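PDB 4HDT: 3-hydroxyisobutyryl-CoA hydrolase from Mycobacterium thermoresistibile, which probably catalyses the hydrolysis of 3-hydroxyisobutyryl-CoA to free 3-hydroxyisobutyrate and coenzyme A, and carries several bound zinc ions. Local coordinates for residues 74-79 and 88-93; 78-83 and 303-308; 93-98 and 145-150. One frame throughout, in Å; residues are numbered along the deposited sequence.

Interaction 1: 74-79 and 88-93; sequences VAIYHS and RRFWFD. With ZN (zinc ion), chain E.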
loop_
_atom_site.group_PDB
_atom_site.type_symbol
_atom_site.label_atom_id
_atom_site.label_comp_id
_atom_site.label_asym_id
_atom_site.label_seq_id
_atom_site.Cartn_x
_atom_site.Cartn_y
_atom_site.Cartn_z
ATOM N N VAL A 74 -6.456 14.094 -4.909
ATOM C CA VAL A 74 -6.960 15.460 -5.044
ATOM C C VAL A 74 -7.267 16.043 -3.660
ATOM O O VAL A 74 -6.976 17.206 -3.373
ATOM C CB VAL A 74 -8.250 15.524 -5.914
ATOM C CG1 VAL A 74 -8.829 16.926 -5.940
ATOM C CG2 VAL A 74 -7.985 15.032 -7.343
ATOM N N ALA A 75 -7.891 15.240 -2.809
ATOM C CA ALA A 75 -8.270 15.721 -1.487
ATOM C C ALA A 75 -7.042 15.992 -0.593
ATOM O O ALA A 75 -7.032 16.950 0.209
ATOM C CB ALA A 75 -9.200 14.699 -0.850
ATOM N N ILE A 76 -6.009 15.159 -0.712
ATOM C CA ILE A 76 -4.781 15.353 0.065
ATOM C C ILE A 76 -4.117 16.637 -0.421
ATOM O O ILE A 76 -3.622 17.438 0.368
ATOM C CB ILE A 76 -3.815 14.147 -0.070
ATOM C CG1 ILE A 76 -4.485 12.885 0.502
ATOM C CG2 ILE A 76 -2.489 14.452 0.604
ATOM C CD1 ILE A 76 -4.696 12.926 2.000
ATOM N N TYR A 77 -4.145 16.836 -1.728
ATOM C CA TYR A 77 -3.549 18.020 -2.339
ATOM C C TYR A 77 -4.236 19.273 -1.827
ATOM O O TYR A 77 -3.577 20.195 -1.333
ATOM C CB TYR A 77 -3.638 17.876 -3.859
ATOM C CG TYR A 77 -3.204 19.068 -4.711
ATOM C CD1 TYR A 77 -1.874 19.482 -4.743
ATOM C CD2 TYR A 77 -4.107 19.694 -5.552
ATOM C CE1 TYR A 77 -1.461 20.524 -5.544
ATOM C CE2 TYR A 77 -3.725 20.754 -6.346
ATOM C CZ TYR A 77 -2.400 21.160 -6.349
ATOM O OH TYR A 77 -2.022 22.208 -7.147
ATOM N N HIS A 78 -5.558 19.308 -1.887
ATOM C CA HIS A 78 -6.260 20.491 -1.374
ATOM C C HIS A 78 -5.998 20.735 0.108
ATOM O O HIS A 78 -5.886 21.890 0.545
ATOM C CB HIS A 78 -7.753 20.400 -1.675
ATOM C CG HIS A 78 -8.060 20.458 -3.143
ATOM N ND1 HIS A 78 -9.315 20.222 -3.650
ATOM C CD2 HIS A 78 -7.262 20.688 -4.215
ATOM C CE1 HIS A 78 -9.288 20.320 -4.965
ATOM N NE2 HIS A 78 -8.049 20.589 -5.334
ATOM N N SER A 79 -5.887 19.655 0.895
ATOM C CA SER A 79 -5.604 19.824 2.316
ATOM C C SER A 79 -4.192 20.344 2.607
ATOM O O SER A 79 -3.985 21.189 3.470
ATOM C CB SER A 79 -5.846 18.492 3.063
ATOM O OG SER A 79 -5.697 18.652 4.454
ATOM N N ARG A 88 -4.751 14.903 7.839
ATOM C CA ARG A 88 -4.434 14.248 9.102
ATOM C C ARG A 88 -5.590 13.415 9.658
ATOM O O ARG A 88 -5.400 12.291 10.157
ATOM C CB ARG A 88 -3.947 15.251 10.130
ATOM C CG ARG A 88 -2.601 15.840 9.754
ATOM C CD ARG A 88 -2.038 16.617 10.920
ATOM N NE ARG A 88 -2.812 17.820 11.118
ATOM C CZ ARG A 88 -2.577 18.977 10.507
ATOM N NH1 ARG A 88 -1.539 19.115 9.692
ATOM N NH2 ARG A 88 -3.371 20.000 10.757
ATOM N N ARG A 89 -6.806 13.924 9.559
ATOM C CA ARG A 89 -7.909 13.166 10.076
ATOM C C ARG A 89 -8.136 11.915 9.234
ATOM O O ARG A 89 -8.447 10.851 9.762
ATOM C CB ARG A 89 -9.172 13.990 10.109
ATOM C CG ARG A 89 -10.309 13.266 10.833
ATOM C CD ARG A 89 -10.003 12.984 12.318
ATOM N NE ARG A 89 -10.678 11.771 12.763
ATOM C CZ ARG A 89 -10.751 11.336 14.025
ATOM N NH1 ARG A 89 -10.211 12.040 15.026
ATOM N NH2 ARG A 89 -11.398 10.192 14.294
ATOM N N PHE A 90 -8.016 12.066 7.921
ATOM C CA PHE A 90 -8.155 10.929 6.999
ATOM C C PHE A 90 -7.139 9.841 7.383
ATOM O O PHE A 90 -7.502 8.678 7.537
ATOM C CB PHE A 90 -7.978 11.372 5.524
ATOM C CG PHE A 90 -7.879 10.222 4.555
ATOM C CD1 PHE A 90 -8.992 9.485 4.214
ATOM C CD2 PHE A 90 -6.657 9.861 4.044
ATOM C CE1 PHE A 90 -8.925 8.428 3.319
ATOM C CE2 PHE A 90 -6.549 8.796 3.171
ATOM C CZ PHE A 90 -7.698 8.049 2.821
ATOM N N TRP A 91 -5.889 10.237 7.506
ATOM C CA TRP A 91 -4.826 9.259 7.814
ATOM C C TRP A 91 -5.054 8.650 9.192
ATOM O O TRP A 91 -4.800 7.457 9.387
ATOM C CB TRP A 91 -3.469 9.918 7.737
ATOM C CG TRP A 91 -3.006 10.247 6.376
ATOM C CD1 TRP A 91 -3.243 9.537 5.257
ATOM C CD2 TRP A 91 -2.199 11.349 5.987
ATOM N NE1 TRP A 91 -2.646 10.122 4.175
ATOM C CE2 TRP A 91 -1.987 11.246 4.599
ATOM C CE3 TRP A 91 -1.631 12.414 6.671
ATOM C CZ2 TRP A 91 -1.201 12.192 3.877
ATOM C CZ3 TRP A 91 -0.841 13.344 5.968
ATOM C CH2 TRP A 91 -0.653 13.237 4.592
ATOM N N PHE A 92 -5.479 9.450 10.156
ATOM C CA PHE A 92 -5.776 8.930 11.491
ATOM C C PHE A 92 -6.799 7.782 11.412
ATOM O O PHE A 92 -6.574 6.693 11.932
ATOM C CB PHE A 92 -6.269 10.087 12.382
ATOM C CG PHE A 92 -6.281 9.799 13.847
ATOM C CD1 PHE A 92 -7.387 9.267 14.454
ATOM C CD2 PHE A 92 -5.195 10.126 14.626
ATOM C CE1 PHE A 92 -7.405 9.012 15.827
ATOM C CE2 PHE A 92 -5.189 9.874 15.983
ATOM C CZ PHE A 92 -6.291 9.308 16.582
ATOM N N ASP A 93 -7.919 8.003 10.747
ATOM C CA ASP A 93 -8.962 7.008 10.588
ATOM C C ASP A 93 -8.519 5.850 9.673
ATOM O O ASP A 93 -8.824 4.687 9.931
ATOM C CB ASP A 93 -10.241 7.657 10.042
ATOM C CG ASP A 93 -10.943 8.530 11.070
ATOM O OD1 ASP A 93 -10.793 8.314 12.323
ATOM O OD2 ASP A 93 -11.698 9.459 10.655
HETATM ZN ZN ZN E . -11.157 19.753 -2.839
#

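Interaction 2: 78-83 and 303-308; sequences HSAKAD and HDLVEG. With ZN (zinc ion), chain E.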
loop_
_atom_site.group_PDB
_atom_site.type_symbol
_atom_site.label_atom_id
_atom_site.label_comp_id
_atom_site.label_asym_id
_atom_site.label_seq_id
_atom_site.Cartn_x
_atom_site.Cartn_y
_atom_site.Cartn_z
ATOM N N HIS A 78 -5.558 19.308 -1.887
ATOM C CA HIS A 78 -6.260 20.491 -1.374
ATOM C C HIS A 78 -5.998 20.735 0.108
ATOM O O HIS A 78 -5.886 21.890 0.545
ATOM C CB HIS A 78 -7.753 20.400 -1.675
ATOM C CG HIS A 78 -8.060 20.458 -3.143
ATOM N ND1 HIS A 78 -9.315 20.222 -3.650
ATOM C CD2 HIS A 78 -7.262 20.688 -4.215
ATOM C CE1 HIS A 78 -9.288 20.320 -4.965
ATOM N NE2 HIS A 78 -8.049 20.589 -5.334
ATOM N N SER A 79 -5.887 19.655 0.895
ATOM C CA SER A 79 -5.604 19.824 2.316
ATOM C C SER A 79 -4.192 20.344 2.607
ATOM O O SER A 79 -3.985 21.189 3.470
ATOM C CB SER A 79 -5.846 18.492 3.063
ATOM O OG SER A 79 -5.697 18.652 4.454
ATOM N N ALA A 80 -3.216 19.806 1.888
ATOM C CA ALA A 80 -1.820 20.222 2.048
ATOM C C ALA A 80 -1.628 21.684 1.700
ATOM O O ALA A 80 -0.810 22.351 2.313
ATOM C CB ALA A 80 -0.892 19.359 1.199
ATOM N N LYS A 81 -2.398 22.179 0.740
ATOM C CA LYS A 81 -2.348 23.622 0.395
ATOM C C LYS A 81 -3.022 24.498 1.464
ATOM O O LYS A 81 -2.669 25.680 1.625
ATOM C CB LYS A 81 -2.893 23.857 -1.030
ATOM C CG LYS A 81 -2.027 23.218 -2.122
ATOM C CD LYS A 81 -2.304 23.762 -3.523
ATOM C CE LYS A 81 -3.647 23.302 -4.093
ATOM N NZ LYS A 81 -4.012 24.020 -5.358
ATOM N N ALA A 82 -3.958 23.909 2.213
ATOM C CA ALA A 82 -4.646 24.558 3.328
ATOM C C ALA A 82 -3.882 24.258 4.617
ATOM O O ALA A 82 -2.663 24.310 4.604
ATOM C CB ALA A 82 -6.084 24.059 3.408
ATOM N N ASP A 83 -4.554 23.877 5.708
ATOM C CA ASP A 83 -3.848 23.665 6.960
ATOM C C ASP A 83 -3.619 22.169 7.315
ATOM O O ASP A 83 -3.182 21.861 8.426
ATOM C CB ASP A 83 -4.519 24.471 8.107
ATOM C CG ASP A 83 -5.735 23.786 8.713
ATOM O OD1 ASP A 83 -6.187 22.741 8.212
ATOM O OD2 ASP A 83 -6.255 24.317 9.734
ATOM N N HIS A 303 7.494 20.926 0.258
ATOM C CA HIS A 303 7.376 21.343 -1.123
ATOM C C HIS A 303 7.018 20.154 -2.017
ATOM O O HIS A 303 6.178 20.261 -2.886
ATOM C CB HIS A 303 8.707 21.948 -1.579
ATOM C CG HIS A 303 8.802 22.178 -3.060
ATOM N ND1 HIS A 303 9.128 21.182 -3.953
ATOM C CD2 HIS A 303 8.635 23.304 -3.793
ATOM C CE1 HIS A 303 9.161 21.689 -5.175
ATOM N NE2 HIS A 303 8.857 22.971 -5.105
ATOM N N ASP A 304 7.686 19.018 -1.826
ATOM C CA ASP A 304 7.556 17.968 -2.815
ATOM C C ASP A 304 6.205 17.264 -2.835
ATOM O O ASP A 304 5.788 16.773 -3.859
ATOM C CB ASP A 304 8.681 16.938 -2.688
ATOM C CG ASP A 304 9.983 17.404 -3.330
ATOM O OD1 ASP A 304 10.068 18.590 -3.755
ATOM O OD2 ASP A 304 10.922 16.584 -3.426
ATOM N N LEU A 305 5.517 17.165 -1.702
ATOM C CA LEU A 305 4.198 16.547 -1.725
ATOM C C LEU A 305 3.250 17.323 -2.646
ATOM O O LEU A 305 2.587 16.746 -3.507
ATOM C CB LEU A 305 3.607 16.424 -0.324
ATOM C CG LEU A 305 2.252 15.721 -0.294
ATOM C CD1 LEU A 305 2.312 14.293 -0.796
ATOM C CD2 LEU A 305 1.641 15.816 1.090
ATOM N N VAL A 306 3.223 18.642 -2.515
ATOM C CA VAL A 306 2.342 19.477 -3.340
ATOM C C VAL A 306 2.766 19.441 -4.814
ATOM O O VAL A 306 1.940 19.253 -5.718
ATOM C CB VAL A 306 2.302 20.910 -2.754
ATOM C CG1 VAL A 306 1.614 21.883 -3.699
ATOM C CG2 VAL A 306 1.630 20.873 -1.390
ATOM N N GLU A 307 4.062 19.604 -5.049
ATOM C CA GLU A 307 4.623 19.596 -6.386
ATOM C C GLU A 307 4.377 18.240 -7.042
ATOM O O GLU A 307 4.017 18.164 -8.229
ATOM C CB GLU A 307 6.109 19.944 -6.316
ATOM C CG GLU A 307 6.857 19.848 -7.641
ATOM C CD GLU A 307 6.401 20.790 -8.722
ATOM O OE1 GLU A 307 5.514 21.629 -8.523
ATOM O OE2 GLU A 307 6.959 20.724 -9.824
ATOM N N GLY A 308 4.629 17.159 -6.283
ATOM C CA GLY A 308 4.438 15.806 -6.801
ATOM C C GLY A 308 3.012 15.516 -7.218
ATOM O O GLY A 308 2.745 15.037 -8.325
HETATM ZN ZN ZN E . -11.157 19.753 -2.839
#

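Interaction 3: 93-98 and 145-150; sequences DEYRLN and IGFIPD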
loop_
_atom_site.group_PDB
_atom_site.type_symbol
_atom_site.label_atom_id
_atom_site.label_comp_id
_atom_site.label_asym_id
_atom_site.label_seq_id
_atom_site.Cartn_x
_atom_site.Cartn_y
_atom_site.Cartn_z
ATOM N N ASP A 93 -7.919 8.003 10.747
ATOM C CA ASP A 93 -8.962 7.008 10.588
ATOM C C ASP A 93 -8.519 5.850 9.673
ATOM O O ASP A 93 -8.824 4.687 9.931
ATOM C CB ASP A 93 -10.241 7.657 10.042
ATOM C CG ASP A 93 -10.943 8.530 11.070
ATOM O OD1 ASP A 93 -10.793 8.314 12.323
ATOM O OD2 ASP A 93 -11.698 9.459 10.655
ATOM N N GLU A 94 -7.777 6.172 8.615
ATOM C CA GLU A 94 -7.343 5.142 7.684
ATOM C C GLU A 94 -6.354 4.180 8.329
ATOM O O GLU A 94 -6.494 2.969 8.176
ATOM C CB GLU A 94 -6.702 5.758 6.444
ATOM C CG GLU A 94 -6.313 4.742 5.373
ATOM C CD GLU A 94 -5.596 5.383 4.215
ATOM O OE1 GLU A 94 -4.795 6.302 4.485
ATOM O OE2 GLU A 94 -5.798 4.983 3.049
ATOM N N TYR A 95 -5.405 4.718 9.060
ATOM C CA TYR A 95 -4.376 3.868 9.666
ATOM C C TYR A 95 -4.987 3.043 10.792
ATOM O O TYR A 95 -4.625 1.887 10.995
ATOM C CB TYR A 95 -3.142 4.619 10.139
ATOM C CG TYR A 95 -2.364 5.401 9.061
ATOM C CD1 TYR A 95 -2.725 5.374 7.720
ATOM C CD2 TYR A 95 -1.307 6.187 9.416
ATOM C CE1 TYR A 95 -2.053 6.126 6.767
ATOM C CE2 TYR A 95 -0.611 6.936 8.476
ATOM C CZ TYR A 95 -1.000 6.939 7.169
ATOM O OH TYR A 95 -0.297 7.761 6.306
ATOM N N ARG A 96 -5.936 3.588 11.532
ATOM C CA ARG A 96 -6.673 2.771 12.470
ATOM C C ARG A 96 -7.444 1.610 11.803
ATOM O O ARG A 96 -7.472 0.483 12.323
ATOM C CB ARG A 96 -7.604 3.667 13.317
ATOM C CG ARG A 96 -6.833 4.451 14.393
ATOM C CD ARG A 96 -7.593 5.681 14.934
ATOM N NE ARG A 96 -8.893 5.355 15.462
ATOM C CZ ARG A 96 -9.156 5.035 16.738
ATOM N NH1 ARG A 96 -8.177 4.966 17.640
ATOM N NH2 ARG A 96 -10.403 4.760 17.126
ATOM N N LEU A 97 -8.030 1.870 10.645
ATOM C CA LEU A 97 -8.681 0.837 9.873
ATOM C C LEU A 97 -7.665 -0.215 9.419
ATOM O O LEU A 97 -7.931 -1.423 9.523
ATOM C CB LEU A 97 -9.400 1.438 8.653
ATOM C CG LEU A 97 -9.901 0.450 7.559
ATOM C CD1 LEU A 97 -10.947 -0.498 8.103
ATOM C CD2 LEU A 97 -10.432 1.195 6.326
ATOM N N ASN A 98 -6.530 0.244 8.893
ATOM C CA ASN A 98 -5.456 -0.707 8.442
ATOM C C ASN A 98 -5.064 -1.669 9.572
ATOM O O ASN A 98 -4.982 -2.893 9.385
ATOM C CB ASN A 98 -4.200 0.045 7.925
ATOM C CG ASN A 98 -4.472 1.038 6.798
ATOM O OD1 ASN A 98 -3.878 2.140 6.785
ATOM N ND2 ASN A 98 -5.301 0.666 5.838
ATOM N N ILE A 145 5.173 10.933 -6.085
ATOM C CA ILE A 145 4.429 12.179 -5.784
ATOM C C ILE A 145 5.024 12.882 -4.565
ATOM O O ILE A 145 4.351 13.700 -3.906
ATOM C CB ILE A 145 2.899 11.942 -5.615
ATOM C CG1 ILE A 145 2.567 10.878 -4.552
ATOM C CG2 ILE A 145 2.262 11.593 -6.963
ATOM C CD1 ILE A 145 1.158 10.983 -3.972
ATOM N N GLY A 146 6.270 12.589 -4.221
ATOM C CA GLY A 146 6.883 13.251 -3.085
ATOM C C GLY A 146 6.394 12.794 -1.731
ATOM O O GLY A 146 6.561 13.531 -0.747
ATOM N N PHE A 147 5.849 11.587 -1.684
ATOM C CA PHE A 147 5.253 11.003 -0.469
ATOM C C PHE A 147 6.022 9.741 -0.142
ATOM O O PHE A 147 6.971 9.331 -0.894
ATOM C CB PHE A 147 3.737 10.790 -0.708
ATOM C CG PHE A 147 2.912 10.481 0.518
ATOM C CD1 PHE A 147 2.860 11.326 1.603
ATOM C CD2 PHE A 147 2.073 9.372 0.516
ATOM C CE1 PHE A 147 2.015 11.039 2.676
ATOM C CE2 PHE A 147 1.211 9.088 1.567
ATOM C CZ PHE A 147 1.227 9.883 2.679
ATOM N N ILE A 148 5.681 9.110 0.981
ATOM C CA ILE A 148 6.373 7.927 1.493
ATOM C C ILE A 148 5.319 6.845 1.681
ATOM O O ILE A 148 4.234 7.150 2.196
ATOM C CB ILE A 148 7.124 8.247 2.803
ATOM C CG1 ILE A 148 8.217 9.332 2.596
ATOM C CG2 ILE A 148 7.719 6.995 3.421
ATOM C CD1 ILE A 148 7.765 10.763 2.682
ATOM N N PRO A 149 5.621 5.574 1.322
ATOM C CA PRO A 149 4.649 4.498 1.511
ATOM C C PRO A 149 4.083 4.489 2.923
ATOM O O PRO A 149 4.853 4.505 3.906
ATOM C CB PRO A 149 5.445 3.223 1.219
ATOM C CG PRO A 149 6.487 3.690 0.224
ATOM C CD PRO A 149 6.834 5.102 0.615
ATOM N N ASP A 150 2.780 4.484 2.997
ATOM C CA ASP A 150 2.058 4.477 4.276
ATOM C C ASP A 150 1.111 3.309 4.331
ATOM O O ASP A 150 1.374 2.290 3.790
ATOM C CB ASP A 150 1.374 5.855 4.467
ATOM C CG ASP A 150 0.263 6.160 3.457
ATOM O OD1 ASP A 150 0.247 5.528 2.346
ATOM O OD2 ASP A 150 -0.600 7.055 3.812
HETATM O O HOH W 1 -2.995 7.276 2.844
#

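Interaction 1: 74-79 and 88-93
Ile76 of helix 73-81 reaches across to Phe90 and Trp91 of helix 85-103. These two consecutive helices belong to a crotonase-like fold and are joined by a short link. From CB the side chain of Ile76 starts toward the second helix. CG2 is the shorter branch and comes within 4.2 Å of Trp91 CZ2. CG1 lies beside the backbone N (chi1 -63°) and carries CD1 on toward the aromatic pair. CD1 does most of the touching. It is 4.0 Å from Trp91 CZ2 and nearly as close to CE2 and NE1, so it lies against the NE1-CE2-CZ2 side of the indole. The same methyl is 4.2 Å from Phe90 CD2. It approaches both rings obliquely and fits where they come together.

Trp91 belongs to a larger aromatic cluster, since its ring meets those of Tyr95 and Phe147. One turn of the second helix is tied by a salt bridge. Arg89 NE gives a nearly straight but long bond of 3.3 Å to Asp93 OD2, which lies in the guanidinium plane. The companion bond from NH2 to OD1 is short but poorly aligned, hence weak. Phe92 CD1 covers one face of the guanidinium. Phe90 has its ring beside the zinc site formed by His35 and Glu86, and Asp93 OD2 is hydrogen-bonded to His35 NE2, so Asp93 is a second-shell residue of that site, with Arg89 behind it. Ser79 OG bonds Ala87 N and links the first helix to the start of the second. His78 takes no part in the contact and binds another zinc ion through ND1 at 2.1 Å, and Val74 O lies 3.4 Å above the plane of its ring, toward the rim.

Interaction 2: 78-83 and 303-308
Ala80 and Val306 form the tight part of this contact between helix 73-81 and helix 303-313. The methyl CB of Ala80 is 3.9 Å from Val306 CG2. The small side chain lets the backbones come close, with Ala80 CA and Val306 CA 6.8 Å apart. Leu305 CD2 closes the buried flank more loosely, 4.4 Å from Ala80 CB. Leu305 also packs on Phe147, and Ala80 on Leu300, which sets this flank against two loop residues of the same crotonase-like domain.

The outer side, where Lys81 is exposed, is looser. Val306 has CG1 anti to its own N (chi1 170°), and this second branch faces Lys81 CG at 4.2 Å. The two side chains cross at about a right angle, with this as their closest approach. Lys81 bends at chi3, and its NZ makes a weak hydrogen bond back to Tyr77 OH. Away from the contact, His303 ND1 donates to Asp304 OD1 at 2.8 Å, in the plane of the imidazole. Asp304 is held further by Ser265 OG and by Arg323 N.

Between the two segments only carbon atoms meet. The helices are therefore held here by shape and apolar burial, while several of their polar side chains turn to partners of their own, and no directional bond sets the register.

Interaction 3: 93-98 and 145-150
Tyr95 and Asp150 meet through a short hydrogen bond in the interior of the crotonase-like fold. Tyr95 lies on helix 85-103, and Asp150 on the loop before helix 153-158. In crotonase relatives this loop region borders the acyl-CoA site. Tyr95 OH donates to Asp150 OD2 at 2.6 Å, and OD2 accepts through its anti lone pair, on the side away from OD1. The carboxylate oxygen sits at the edge of the phenol ring, in its plane. The carboxylate itself stands almost upright to that ring, the planes being 83° apart.

OD2 has a second grip. A water donates one hydrogen to Asp150 OD2 and the other to Glu94 OE1, each at 2.6 Å. Without contact between their own oxygens, the two carboxylates are thus bridged; OE1 and OD2 are 4.3 Å apart. Glu94 reaches the water because its chain is extended through chi1 and chi2, both near -176°. Asp150 has CG between the backbone N and the carbonyl carbon (chi1 66°), which directs OD2 to the helix.

The next shell holds these groups in place. Ser296 OG on helix 285-299 is hydrogen-bonded to Tyr95 OH, so the phenol is fixed by two polar partners. Trp91 packs on Asp150. The loop is backed by helices 285-299 and 266-279, where Ile148 packs on Val295 and Thr272. Tyr95 OH lies obliquely to the Phe147 ring, 4.5 Å from its CZ.

Overall arrangement
From the N terminus, the chain leaves strand 56-61 and enters helix 73-81. Interaction 1 closes the short link to helix 85-103. Interaction 3 follows it in series on that helix and closes a loop of 46 residues, which holds strands 108-112, 115-117, 129-132 and 137-139. Interaction 2 starts from the same helix as interaction 1, sharing His78 and Ser79. It closes the longest loop, 219 residues, with interaction 3 nested inside it, and brings the late helix 303-313 onto the early pair. Interactions 2 and 3 also touch: Gly308 O packs against Ile145 CG2, and Asp304 CB against Gly146 CA.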